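PDB 7LQX: glycosyl hydrolase BlGH5_18 from Bifidobacterium longum subsp. infantis, which probably hydrolyses glycosidic bonds of N-glycans, as a family 5 (subfamily 18) glycoside hydrolase of an N-glycan degradation pathway in a gut bacterium. Local coordinates for residues P67-L72 with D104-H109; V367-D372 with P403-S408; G387-R392 with E426-P431. All coordinates share one frame; numbering follows the deposited sequence.

Contact 1: residues P67-L72 with D104-H109; sequences PVWPYL and DVFQGH
Asp104 O lies against the ring of Pro67, 3.2 Å from Pro67 CD, where two neighbouring strands of the (beta/alpha)8 barrel, 62-65 and 100-104, run out into their C-terminal loops. The carboxylate of Asp104 turns elsewhere, to a salt bridge with Arg64. Val105 contributes its carbonyl: Val105 O accepts from a bridging water, which also accepts from Gln107 N and donates weakly to Pro67 O. Phe106 directs its edge at the face of Trp69, an edge-to-face pair with planes at 64°; Phe106 CD1 stands over the middle of the indole, 3.4 Å from Trp69 CE2. Trp69 reaches this ring because its CG is anti to the backbone N (chi1 -169°), while its NE1 bonds to Gln73. With an alanine in place of Trp69, Phe106 would probably lose the face its edge rests on, and Gln73 OE1 its indole donor. Gln107 ties the loops twice. Its O accepts from Trp69 N at 2.8 Å in an almost straight bond (170°), the donor standing above the carbonyl plane, just after Val68, the N-cap of helix 69-72. The side chain, bent at chi2, folds back so that NE2 serves two carbonyls, Asp104 O and Pro67 O, while OE1 accepts from Asn162 N. Gly108, entered through a cis peptide bond, ends the contact with its N near the indole plane, 4.1 Å from Trp69 CB.

Contact 2: residues V367-D372 with P403-S408; sequences VVIEVD and PTLVTS
Val406 O takes the shortest hydrogen bond of this pair, 2.8 Å from Ile369 N, with the donor almost in line with the carbonyl bond; Val368 CA adds a CA-H...O contact to the same oxygen at 3.3 Å. The bond belongs to a parallel ladder between strands 365-369 and 403-407, which helix 388-399 connects in a beta-alpha-beta unit. The register is Val367 with Leu405, Val368 with Val406 and Ile369 with Thr407, and the short strand axes are 33° apart. Val367 N to Thr404 O and Val406 N to Val367 O carry the ladder on the N-terminal side of this shortest bond. Beyond it Ser408 N donates to Ile369 O in a more bent bond, 137° at the hydrogen.

On one face of the sheet Leu405 CD2 fits between Ile369 CD1, at 3.8 Å, and Val367 CB; Ile389 and Trp393 of the connecting helix pack on the same leucine. Ile369 CG1 is anti to the carbonyl carbon (chi1 -60°), and the extended chi2 carries CD1 on to this methyl. Val368 CG2 and Val406 CG2 meet on the other face. Past the end of strand 365-369, Val371 packs on Thr407, Val371 CG1 lying 3.7 Å from Thr407 CG2. A side chain then takes over from the main chain as acceptor: Val371 N donates to Ser408 OG at 3.2 Å.

Contact 3: residues G387-R392 with E426-P431; sequences GSIFER and ETDDEP
Arg392 starts with CG anti to the carbonyl carbon (chi1 -70°) and runs fully extended to NE, bringing its guanidinium alongside segment 426-431; Asp428, with CG anti to the backbone N, turns its carboxylate to meet it. Two salt bridges follow, both at the guanidinium edge. Arg392 NE donates to Asp428 OD1 at 3.0 Å, coming on the anti side of that oxygen but tilted out of the carboxylate plane. Arg392 NH1 donates to Glu426 OE2 at 2.8 Å, from above the plane of that carboxylate. The carboxylates stand steeply to the guanidinium plane, Glu426 at 86° and Asp428 at 76°, and NE and NH1 each meet one oxygen of a different carboxylate. Over one face of the group lies Thr427 O, 3.3 Å from Arg392 CZ. The network joins the first turns of helix 388-399, just after its N-cap residue Gly387, to the end of strand 424-426, an edge strand of the small parallel sheet that follows the barrel, and to the loop beyond it. Glu426 OE1 has a second partner on this helix, Arg395. A water extends the bridging: it accepts from Arg392 NH2 and Glu430 N and donates to Asp428 OD1. Asp428 OD2 accepts a hydrogen bond from Ser388 OG on its syn lone pair at 2.7 Å, so that each carboxylate oxygen is hydrogen-bonded to a helix residue. Ile389 CD1 packs against Asp428 CB at 3.7 Å.

Overall arrangement
Contact 1 comes first along the chain and lies in the (beta/alpha)8 barrel, joining loops that follow the adjacent parallel strands 62-65 and 100-104. Contacts 2 and 3 belong to the smaller domain after the barrel, on the opposite side of the chain's centre, their nearest atoms over 20 Å from contact 1. Their own centres are only about 10 Å apart, and their segments alternate in sequence. Both draw on the three-stranded parallel sheet, in which strand 365-369 runs between 403-407 and 424-426; Val368 N probably donates to Glu426 O. Ile389 of the connecting helix 388-399 packs on Val367 and Leu405, making contacts 2 and 3 one packed unit, separate from the barrel contact.

Contact 1: residues P67-L72 with D104-H109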
ATOM      1  N   PRO A  67      -1.200  -3.996  14.413  1.00  7.12           N
ATOM      2  CA  PRO A  67      -0.899  -4.673  13.144  1.00  7.96           C
ATOM      3  C   PRO A  67      -1.196  -3.752  11.967  1.00  7.89           C
ATOM      4  O   PRO A  67      -1.867  -2.725  12.094  1.00  7.79           O
ATOM      5  CB  PRO A  67      -1.831  -5.888  13.156  1.00  9.65           C
ATOM      6  CG  PRO A  67      -2.973  -5.467  14.022  1.00  9.29           C
ATOM      7  CD  PRO A  67      -2.383  -4.579  15.077  1.00  6.71           C
ATOM      8  N   VAL A  68      -0.677  -4.130  10.799  1.00  8.08           N
ATOM      9  CA  VAL A  68      -0.774  -3.317   9.585  1.00  7.09           C
ATOM     10  C   VAL A  68      -1.626  -4.044   8.548  1.00  7.40           C
ATOM     11  O   VAL A  68      -1.381  -5.213   8.229  1.00  7.92           O
ATOM     12  CB  VAL A  68       0.624  -2.953   9.059  1.00  8.23           C
ATOM     13  CG1 VAL A  68       0.563  -2.314   7.681  1.00  8.44           C
ATOM     14  CG2 VAL A  68       1.299  -2.028  10.049  1.00  9.00           C
ATOM     15  N   TRP A  69      -2.630  -3.339   8.022  1.00  7.21           N
ATOM     16  CA  TRP A  69      -3.712  -3.980   7.276  1.00  8.16           C
ATOM     17  C   TRP A  69      -3.255  -4.643   5.989  1.00  7.99           C
ATOM     18  O   TRP A  69      -3.672  -5.785   5.730  1.00  8.01           O
ATOM     19  CB  TRP A  69      -4.803  -2.934   7.021  1.00  8.73           C
ATOM     20  CG  TRP A  69      -6.107  -3.437   6.506  1.00  7.73           C
ATOM     21  CD1 TRP A  69      -6.494  -4.735   6.328  1.00  6.63           C
ATOM     22  CD2 TRP A  69      -7.196  -2.626   6.080  1.00  6.36           C
ATOM     23  NE1 TRP A  69      -7.782  -4.777   5.834  1.00  8.21           N
ATOM     24  CE2 TRP A  69      -8.230  -3.489   5.671  1.00  8.07           C
ATOM     25  CE3 TRP A  69      -7.414  -1.243   6.035  1.00  8.38           C
ATOM     26  CZ2 TRP A  69      -9.457  -3.015   5.212  1.00 10.44           C
ATOM     27  CZ3 TRP A  69      -8.631  -0.778   5.580  1.00  9.87           C
ATOM     28  CH2 TRP A  69      -9.637  -1.662   5.174  1.00  9.27           C
ATOM     29  N   PRO A  70      -2.430  -4.012   5.145  1.00  6.99           N
ATOM     30  CA  PRO A  70      -1.986  -4.695   3.917  1.00  7.80           C
ATOM     31  C   PRO A  70      -1.207  -5.968   4.167  1.00  9.30           C
ATOM     32  O   PRO A  70      -1.053  -6.760   3.232  1.00  9.54           O
ATOM     33  CB  PRO A  70      -1.138  -3.640   3.184  1.00  8.66           C
ATOM     34  CG  PRO A  70      -0.961  -2.502   4.156  1.00 10.69           C
ATOM     35  CD  PRO A  70      -2.077  -2.581   5.155  1.00  7.88           C
ATOM     36  N   TYR A  71      -0.684  -6.189   5.381  1.00  7.83           N
ATOM     37  CA  TYR A  71      -0.005  -7.447   5.675  1.00  9.26           C
ATOM     38  C   TYR A  71      -0.978  -8.495   6.206  1.00  8.11           C
ATOM     39  O   TYR A  71      -0.798  -9.692   5.946  1.00  9.78           O
ATOM     40  CB  TYR A  71       1.144  -7.264   6.683  1.00  9.70           C
ATOM     41  CG  TYR A  71       2.037  -6.064   6.424  1.00  7.75           C
ATOM     42  CD1 TYR A  71       2.234  -5.562   5.142  1.00  9.50           C
ATOM     43  CD2 TYR A  71       2.667  -5.426   7.473  1.00  8.60           C
ATOM     44  CE1 TYR A  71       3.021  -4.442   4.932  1.00  9.64           C
ATOM     45  CE2 TYR A  71       3.452  -4.317   7.270  1.00 11.36           C
ATOM     46  CZ  TYR A  71       3.633  -3.833   6.000  1.00  9.05           C
ATOM     47  OH  TYR A  71       4.415  -2.717   5.829  1.00 11.98           O
ATOM     48  N   LEU A  72      -2.020  -8.052   6.923  1.00  8.55           N
ATOM     49  CA  LEU A  72      -3.032  -8.963   7.436  1.00  9.16           C
ATOM     50  C   LEU A  72      -3.951  -9.468   6.331  1.00  8.38           C
ATOM     51  O   LEU A  72      -4.403 -10.617   6.369  1.00  8.77           O
ATOM     52  CB  LEU A  72      -3.908  -8.265   8.479  1.00 11.51           C
ATOM     53  CG  LEU A  72      -3.365  -8.009   9.880  1.00 11.25           C
ATOM     54  CD1 LEU A  72      -4.364  -7.152  10.647  1.00 12.16           C
ATOM     55  CD2 LEU A  72      -3.117  -9.314  10.604  1.00 14.89           C
ATOM     56  N   ASP A 104      -5.626  -2.818  17.950  1.00  6.94           N
ATOM     57  CA  ASP A 104      -6.376  -2.079  16.940  1.00  7.36           C
ATOM     58  C   ASP A 104      -6.334  -2.880  15.640  1.00  8.06           C
ATOM     59  O   ASP A 104      -5.246  -3.265  15.193  1.00  7.59           O
ATOM     60  CB  ASP A 104      -5.752  -0.710  16.667  1.00  8.26           C
ATOM     61  CG  ASP A 104      -6.151   0.347  17.672  1.00  9.70           C
ATOM     62  OD1 ASP A 104      -6.061   0.101  18.890  1.00  9.39           O
ATOM     63  OD2 ASP A 104      -6.530   1.455  17.229  1.00 10.74           O
ATOM     64  N   VAL A 105      -7.494  -3.095  15.006  1.00  8.26           N
ATOM     65  CA  VAL A 105      -7.539  -4.057  13.904  1.00  7.74           C
ATOM     66  C   VAL A 105      -7.015  -3.465  12.596  1.00  8.57           C
ATOM     67  O   VAL A 105      -6.188  -4.094  11.930  1.00  9.17           O
ATOM     68  CB  VAL A 105      -8.933  -4.680  13.713  1.00  8.25           C
ATOM     69  CG1 VAL A 105      -8.909  -5.653  12.523  1.00 10.19           C
ATOM     70  CG2 VAL A 105      -9.379  -5.384  14.975  1.00  8.95           C
ATOM     71  N   PHE A 106      -7.517  -2.286  12.182  1.00  6.35           N
ATOM     72  CA  PHE A 106      -7.281  -1.754  10.833  1.00  8.04           C
ATOM     73  C   PHE A 106      -6.403  -0.506  10.856  1.00  6.87           C
ATOM     74  O   PHE A 106      -6.895   0.602  11.085  1.00  7.12           O
ATOM     75  CB  PHE A 106      -8.598  -1.407  10.125  1.00  7.17           C
ATOM     76  CG  PHE A 106      -9.509  -2.579   9.910  1.00  8.24           C
ATOM     77  CD1 PHE A 106      -9.243  -3.511   8.925  1.00  8.16           C
ATOM     78  CD2 PHE A 106     -10.647  -2.744  10.691  1.00  8.23           C
ATOM     79  CE1 PHE A 106     -10.092  -4.593   8.731  1.00 10.34           C
ATOM     80  CE2 PHE A 106     -11.492  -3.824  10.497  1.00  9.08           C
ATOM     81  CZ  PHE A 106     -11.212  -4.749   9.530  1.00 10.23           C
ATOM     82  N   GLN A 107      -5.117  -0.686  10.559  1.00  6.65           N
ATOM     83  CA  GLN A 107      -4.194   0.420  10.290  1.00  6.02           C
ATOM     84  C   GLN A 107      -3.745   0.241   8.845  1.00  6.52           C
ATOM     85  O   GLN A 107      -2.889  -0.604   8.582  1.00  7.29           O
ATOM     86  CB  GLN A 107      -2.994   0.412  11.236  1.00  6.00           C
ATOM     87  CG  GLN A 107      -3.309   0.925  12.632  1.00  7.59           C
ATOM     88  CD  GLN A 107      -4.261   0.022  13.381  1.00  6.63           C
ATOM     89  OE1 GLN A 107      -5.360   0.433  13.753  1.00  6.72           O
ATOM     90  NE2 GLN A 107      -3.844  -1.210  13.616  1.00  7.22           N
ATOM     91  N   GLY A 108      -4.296   1.011   7.900  1.00  7.04           N
ATOM     92  CA  GLY A 108      -5.130   2.166   8.153  1.00  7.27           C
ATOM     93  C   GLY A 108      -4.282   3.413   8.135  1.00  6.91           C
ATOM     94  O   GLY A 108      -3.721   3.780   7.102  1.00  7.46           O
ATOM     95  N   HIS A 109      -4.121   4.046   9.292  1.00  6.56           N
ATOM     96  CA  HIS A 109      -3.368   5.287   9.377  1.00  7.18           C
ATOM     97  C   HIS A 109      -2.495   5.286  10.622  1.00  7.58           C
ATOM     98  O   HIS A 109      -2.993   5.066  11.729  1.00  7.85           O
ATOM     99  CB  HIS A 109      -4.289   6.510   9.440  1.00  8.34           C
ATOM    100  CG  HIS A 109      -3.543   7.797   9.385  1.00  8.15           C
ATOM    101  ND1 HIS A 109      -3.038   8.298   8.206  1.00  7.37           N
ATOM    102  CD2 HIS A 109      -3.150   8.652  10.359  1.00  9.93           C
ATOM    103  CE1 HIS A 109      -2.399   9.426   8.452  1.00  9.00           C
ATOM    104  NE2 HIS A 109      -2.446   9.662   9.750  1.00 10.63           N
TER
HETATM  105  O   HOH W   1      -4.129  -3.334  10.473  1.00  7.73           O

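Contact 2: residues V367-D372 with P403-S408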
ATOM      1  N   VAL A 367     -20.775  23.934  31.247  1.00  8.44           N
ATOM      2  CA  VAL A 367     -21.079  24.702  30.046  1.00  8.00           C
ATOM      3  C   VAL A 367     -22.078  23.904  29.217  1.00  8.62           C
ATOM      4  O   VAL A 367     -21.924  22.685  29.050  1.00  9.36           O
ATOM      5  CB  VAL A 367     -19.803  25.012  29.248  1.00 10.19           C
ATOM      6  CG1 VAL A 367     -20.144  25.873  28.042  1.00 12.14           C
ATOM      7  CG2 VAL A 367     -18.764  25.716  30.127  1.00 11.17           C
ATOM      8  N   VAL A 368     -23.103  24.592  28.717  1.00  8.54           N
ATOM      9  CA  VAL A 368     -24.202  23.965  27.992  1.00  8.69           C
ATOM     10  C   VAL A 368     -23.947  24.026  26.492  1.00  9.12           C
ATOM     11  O   VAL A 368     -23.709  25.100  25.930  1.00  9.56           O
ATOM     12  CB  VAL A 368     -25.537  24.651  28.342  1.00  9.35           C
ATOM     13  CG1 VAL A 368     -26.660  24.013  27.564  1.00 10.20           C
ATOM     14  CG2 VAL A 368     -25.805  24.576  29.834  1.00  9.68           C
ATOM     15  N   ILE A 369     -24.057  22.873  25.841  1.00  8.55           N
ATOM     16  CA  ILE A 369     -23.888  22.729  24.399  1.00  8.80           C
ATOM     17  C   ILE A 369     -25.256  22.452  23.788  1.00  7.77           C
ATOM     18  O   ILE A 369     -25.861  21.408  24.057  1.00  9.18           O
ATOM     19  CB  ILE A 369     -22.922  21.576  24.078  1.00  8.24           C
ATOM     20  CG1 ILE A 369     -21.543  21.821  24.684  1.00  8.20           C
ATOM     21  CG2 ILE A 369     -22.788  21.387  22.577  1.00 10.12           C
ATOM     22  CD1 ILE A 369     -20.613  20.613  24.627  1.00  9.16           C
ATOM     23  N   GLU A 370     -25.737  23.375  22.953  1.00  9.29           N
ATOM     24  CA  GLU A 370     -26.988  23.161  22.237  1.00 10.05           C
ATOM     25  C   GLU A 370     -26.815  22.041  21.220  1.00 10.24           C
ATOM     26  O   GLU A 370     -25.848  22.031  20.448  1.00 10.65           O
ATOM     27  CB  GLU A 370     -27.411  24.441  21.518  1.00 12.91           C
ATOM     28  CG  GLU A 370     -27.927  25.525  22.440  1.00 17.09           C
ATOM     29  CD  GLU A 370     -29.265  25.176  23.074  1.00 19.95           C
ATOM     30  OE1 GLU A 370     -30.084  24.484  22.430  1.00 21.87           O
ATOM     31  OE2 GLU A 370     -29.500  25.595  24.225  1.00 22.56           O
ATOM     32  N   VAL A 371     -27.765  21.110  21.204  1.00 11.72           N
ATOM     33  CA  VAL A 371     -27.665  19.930  20.357  1.00 11.19           C
ATOM     34  C   VAL A 371     -28.835  19.862  19.383  1.00 13.07           C
ATOM     35  O   VAL A 371     -29.906  20.437  19.609  1.00 15.54           O
ATOM     36  CB  VAL A 371     -27.534  18.625  21.169  1.00 11.54           C
ATOM     37  CG1 VAL A 371     -26.207  18.595  21.903  1.00 11.03           C
ATOM     38  CG2 VAL A 371     -28.684  18.462  22.150  1.00 15.05           C
ATOM     39  N   ASP A 372     -28.596  19.152  18.275  1.00 14.39           N
ATOM     40  CA  ASP A 372     -29.586  18.938  17.225  1.00 15.31           C
ATOM     41  C   ASP A 372     -30.476  17.757  17.601  1.00 17.66           C
ATOM     42  O   ASP A 372     -30.411  17.228  18.713  1.00 14.87           O
ATOM     43  CB  ASP A 372     -28.903  18.767  15.863  1.00 18.65           C
ATOM     44  CG  ASP A 372     -28.063  17.484  15.750  1.00 16.22           C
ATOM     45  OD1 ASP A 372     -28.238  16.548  16.555  1.00 16.67           O
ATOM     46  OD2 ASP A 372     -27.211  17.412  14.838  1.00 18.93           O
ATOM     47  N   PRO A 403     -15.446  22.355  36.050  1.00  8.77           N
ATOM     48  CA  PRO A 403     -16.539  22.271  35.085  1.00  8.55           C
ATOM     49  C   PRO A 403     -16.566  20.950  34.339  1.00  7.94           C
ATOM     50  O   PRO A 403     -15.535  20.334  34.045  1.00  8.00           O
ATOM     51  CB  PRO A 403     -16.239  23.415  34.108  1.00  9.80           C
ATOM     52  CG  PRO A 403     -14.724  23.524  34.138  1.00  8.83           C
ATOM     53  CD  PRO A 403     -14.380  23.280  35.603  1.00 10.35           C
ATOM     54  N   THR A 404     -17.777  20.549  33.992  1.00  7.11           N
ATOM     55  CA  THR A 404     -17.998  19.566  32.944  1.00  7.43           C
ATOM     56  C   THR A 404     -18.740  20.257  31.801  1.00  6.64           C
ATOM     57  O   THR A 404     -18.882  21.478  31.773  1.00  8.34           O
ATOM     58  CB  THR A 404     -18.695  18.327  33.506  1.00  8.50           C
ATOM     59  OG1 THR A 404     -18.727  17.300  32.508  1.00  8.55           O
ATOM     60  CG2 THR A 404     -20.122  18.629  33.973  1.00  8.43           C
ATOM     61  N   LEU A 405     -19.183  19.461  30.841  1.00  6.66           N
ATOM     62  CA  LEU A 405     -20.009  19.934  29.740  1.00  8.07           C
ATOM     63  C   LEU A 405     -21.279  19.108  29.714  1.00  7.15           C
ATOM     64  O   LEU A 405     -21.237  17.899  29.937  1.00  8.13           O
ATOM     65  CB  LEU A 405     -19.281  19.827  28.402  1.00  8.85           C
ATOM     66  CG  LEU A 405     -18.103  20.817  28.417  1.00 13.16           C
ATOM     67  CD1 LEU A 405     -16.762  20.096  28.420  1.00 10.93           C
ATOM     68  CD2 LEU A 405     -18.186  21.871  27.323  1.00 18.24           C
ATOM     69  N   VAL A 406     -22.401  19.761  29.432  1.00  7.13           N
ATOM     70  CA  VAL A 406     -23.673  19.067  29.303  1.00  6.66           C
ATOM     71  C   VAL A 406     -24.367  19.559  28.042  1.00  7.64           C
ATOM     72  O   VAL A 406     -24.112  20.661  27.551  1.00  8.65           O
ATOM     73  CB  VAL A 406     -24.594  19.258  30.527  1.00  7.78           C
ATOM     74  CG1 VAL A 406     -23.929  18.744  31.789  1.00  8.12           C
ATOM     75  CG2 VAL A 406     -24.999  20.714  30.674  1.00  9.18           C
ATOM     76  N   THR A 407     -25.249  18.719  27.507  1.00  7.82           N
ATOM     77  CA  THR A 407     -26.071  19.171  26.402  1.00  8.23           C
ATOM     78  C   THR A 407     -27.253  19.992  26.915  1.00  8.61           C
ATOM     79  O   THR A 407     -27.607  19.972  28.101  1.00  8.46           O
ATOM     80  CB  THR A 407     -26.627  17.993  25.604  1.00 10.04           C
ATOM     81  OG1 THR A 407     -27.600  17.312  26.404  1.00 11.13           O
ATOM     82  CG2 THR A 407     -25.514  17.045  25.178  1.00 11.58           C
ATOM     83  N   SER A 408     -27.893  20.687  25.972  1.00  8.74           N
ATOM     84  CA  SER A 408     -29.106  21.439  26.285  1.00  9.57           C
ATOM     85  C   SER A 408     -30.210  20.551  26.853  1.00 10.44           C
ATOM     86  O   SER A 408     -30.989  21.008  27.690  1.00 10.71           O
ATOM     87  CB  SER A 408     -29.569  22.195  25.037  1.00 12.01           C
ATOM     88  OG  SER A 408     -29.525  21.372  23.883  1.00 12.04           O
TER

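Contact 3: residues G387-R392 with E426-P431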
ATOM      1  N   GLY A 387     -12.549  28.159  20.238  1.00  9.13           N
ATOM      2  CA  GLY A 387     -13.988  28.274  20.164  1.00  9.94           C
ATOM      3  C   GLY A 387     -14.602  28.734  21.472  1.00 10.15           C
ATOM      4  O   GLY A 387     -13.981  28.726  22.532  1.00  8.89           O
ATOM      5  N   SER A 388     -15.877  29.122  21.396  1.00  9.76           N
ATOM      6  CA  SER A 388     -16.541  29.720  22.549  1.00  9.20           C
ATOM      7  C   SER A 388     -16.808  28.707  23.660  1.00 10.43           C
ATOM      8  O   SER A 388     -16.687  29.042  24.842  1.00 10.86           O
ATOM      9  CB  SER A 388     -17.839  30.387  22.092  1.00 10.04           C
ATOM     10  OG  SER A 388     -18.577  29.527  21.239  1.00  9.96           O
ATOM     11  N   ILE A 389     -17.210  27.481  23.317  1.00  8.77           N
ATOM     12  CA  ILE A 389     -17.410  26.458  24.344  1.00  8.38           C
ATOM     13  C   ILE A 389     -16.081  26.122  25.007  1.00  8.63           C
ATOM     14  O   ILE A 389     -15.972  26.052  26.237  1.00  9.12           O
ATOM     15  CB  ILE A 389     -18.055  25.200  23.737  1.00  8.67           C
ATOM     16  CG1 ILE A 389     -19.481  25.474  23.255  1.00  8.71           C
ATOM     17  CG2 ILE A 389     -18.047  24.057  24.752  1.00  9.18           C
ATOM     18  CD1 ILE A 389     -20.501  25.715  24.374  1.00  9.57           C
ATOM     19  N   PHE A 390     -15.054  25.890  24.185  1.00  8.26           N
ATOM     20  CA  PHE A 390     -13.708  25.603  24.666  1.00  7.77           C
ATOM     21  C   PHE A 390     -13.260  26.653  25.665  1.00  8.19           C
ATOM     22  O   PHE A 390     -12.832  26.327  26.775  1.00  8.84           O
ATOM     23  CB  PHE A 390     -12.794  25.579  23.434  1.00  8.81           C
ATOM     24  CG  PHE A 390     -11.385  25.083  23.673  1.00  9.08           C
ATOM     25  CD1 PHE A 390     -10.413  25.927  24.193  1.00 10.02           C
ATOM     26  CD2 PHE A 390     -11.020  23.796  23.314  1.00  9.82           C
ATOM     27  CE1 PHE A 390      -9.110  25.481  24.385  1.00  8.68           C
ATOM     28  CE2 PHE A 390      -9.716  23.352  23.495  1.00  9.36           C
ATOM     29  CZ  PHE A 390      -8.767  24.193  24.039  1.00 10.37           C
ATOM     30  N   GLU A 391     -13.390  27.931  25.306  1.00  8.93           N
ATOM     31  CA  GLU A 391     -12.870  28.992  26.167  1.00  9.64           C
ATOM     32  C   GLU A 391     -13.701  29.184  27.429  1.00 10.29           C
ATOM     33  O   GLU A 391     -13.139  29.474  28.490  1.00  9.98           O
ATOM     34  CB  GLU A 391     -12.704  30.276  25.362  1.00 12.30           C
ATOM     35  CG  GLU A 391     -11.635  30.086  24.290  1.00 13.30           C
ATOM     36  CD  GLU A 391     -11.161  31.353  23.614  1.00 16.12           C
ATOM     37  OE1 GLU A 391     -11.845  32.396  23.692  1.00 16.71           O
ATOM     38  OE2 GLU A 391     -10.087  31.287  22.984  1.00 13.85           O
ATOM     39  N   ARG A 392     -15.023  29.014  27.361  1.00 10.04           N
ATOM     40  CA  ARG A 392     -15.812  29.085  28.586  1.00  9.58           C
ATOM     41  C   ARG A 392     -15.410  27.981  29.558  1.00  8.74           C
ATOM     42  O   ARG A 392     -15.250  28.219  30.764  1.00  9.52           O
ATOM     43  CB  ARG A 392     -17.301  29.007  28.266  1.00 10.73           C
ATOM     44  CG  ARG A 392     -17.841  30.240  27.577  1.00 10.65           C
ATOM     45  CD  ARG A 392     -19.321  30.088  27.289  1.00 11.72           C
ATOM     46  NE  ARG A 392     -19.887  31.251  26.612  1.00 13.61           N
ATOM     47  CZ  ARG A 392     -20.283  32.356  27.234  1.00 14.08           C
ATOM     48  NH1 ARG A 392     -20.177  32.449  28.553  1.00 12.79           N
ATOM     49  NH2 ARG A 392     -20.807  33.362  26.545  1.00 15.62           N
ATOM     50  N   GLU A 426     -23.702  27.431  32.522  1.00 10.61           N
ATOM     51  CA  GLU A 426     -23.290  28.582  31.728  1.00 11.60           C
ATOM     52  C   GLU A 426     -23.652  28.340  30.271  1.00  9.72           C
ATOM     53  O   GLU A 426     -23.226  27.345  29.679  1.00 11.83           O
ATOM     54  CB  GLU A 426     -21.790  28.830  31.877  1.00 13.31           C
ATOM     55  CG  GLU A 426     -21.301  30.018  31.082  1.00 13.35           C
ATOM     56  CD  GLU A 426     -19.923  30.460  31.498  1.00 16.69           C
ATOM     57  OE1 GLU A 426     -19.645  30.454  32.718  1.00 16.87           O
ATOM     58  OE2 GLU A 426     -19.126  30.813  30.608  1.00 14.78           O
ATOM     59  N   THR A 427     -24.421  29.253  29.688  1.00 11.97           N
ATOM     60  CA  THR A 427     -24.834  29.109  28.300  1.00 13.13           C
ATOM     61  C   THR A 427     -23.871  29.845  27.367  1.00 12.19           C
ATOM     62  O   THR A 427     -23.171  30.776  27.764  1.00 13.86           O
ATOM     63  CB  THR A 427     -26.261  29.627  28.105  1.00 16.42           C
ATOM     64  OG1 THR A 427     -26.347  30.980  28.561  1.00 18.03           O
ATOM     65  CG2 THR A 427     -27.255  28.773  28.884  1.00 18.78           C
ATOM     66  N   ASP A 428     -23.863  29.427  26.108  1.00 10.95           N
ATOM     67  CA  ASP A 428     -22.937  29.981  25.122  1.00 11.86           C
ATOM     68  C   ASP A 428     -23.679  31.032  24.310  1.00 12.73           C
ATOM     69  O   ASP A 428     -24.240  30.750  23.250  1.00 14.82           O
ATOM     70  CB  ASP A 428     -22.387  28.893  24.213  1.00 10.07           C
ATOM     71  CG  ASP A 428     -21.176  29.358  23.430  1.00 10.95           C
ATOM     72  OD1 ASP A 428     -20.564  30.373  23.835  1.00 12.76           O
ATOM     73  OD2 ASP A 428     -20.826  28.708  22.420  1.00 10.97           O
ATOM     74  N   ASP A 429     -23.633  32.268  24.791  1.00 14.60           N
ATOM     75  CA  ASP A 429     -24.556  33.290  24.319  1.00 16.04           C
ATOM     76  C   ASP A 429     -24.198  33.826  22.941  1.00 19.28           C
ATOM     77  O   ASP A 429     -25.095  34.251  22.201  1.00 21.79           O
ATOM     78  CB  ASP A 429     -24.604  34.424  25.344  1.00 20.14           C
ATOM     79  CG  ASP A 429     -25.112  33.958  26.702  1.00 28.84           C
ATOM     80  OD1 ASP A 429     -25.821  32.931  26.744  1.00 26.61           O
ATOM     81  OD2 ASP A 429     -24.801  34.610  27.724  1.00 31.83           O
ATOM     82  N   GLU A 430     -22.922  33.818  22.574  1.00 16.08           N
ATOM     83  CA  GLU A 430     -22.473  34.323  21.275  1.00 18.48           C
ATOM     84  C   GLU A 430     -21.451  33.346  20.712  1.00 15.66           C
ATOM     85  O   GLU A 430     -20.240  33.598  20.742  1.00 19.14           O
ATOM     86  CB  GLU A 430     -21.894  35.736  21.401  1.00 24.29           C
ATOM     87  CG  GLU A 430     -22.913  36.804  21.813  1.00 32.63           C
ATOM     88  CD  GLU A 430     -22.305  38.196  21.938  1.00 49.48           C
ATOM     89  OE1 GLU A 430     -21.286  38.468  21.267  1.00 56.31           O
ATOM     90  OE2 GLU A 430     -22.846  39.018  22.712  1.00 58.26           O
ATOM     91  N   PRO A 431     -21.909  32.209  20.184  1.00 15.16           N
ATOM     92  CA  PRO A 431     -20.964  31.164  19.770  1.00 13.45           C
ATOM     93  C   PRO A 431     -20.034  31.609  18.653  1.00 13.71           C
ATOM     94  O   PRO A 431     -20.385  32.433  17.805  1.00 15.74           O
ATOM     95  CB  PRO A 431     -21.879  30.023  19.301  1.00 13.88           C
ATOM     96  CG  PRO A 431     -23.162  30.243  20.054  1.00 16.34           C
ATOM     97  CD  PRO A 431     -23.309  31.747  20.099  1.00 16.41           C
TER
HETATM   98  O   HOH W   2     -20.408  32.976  23.740  1.00 18.84           O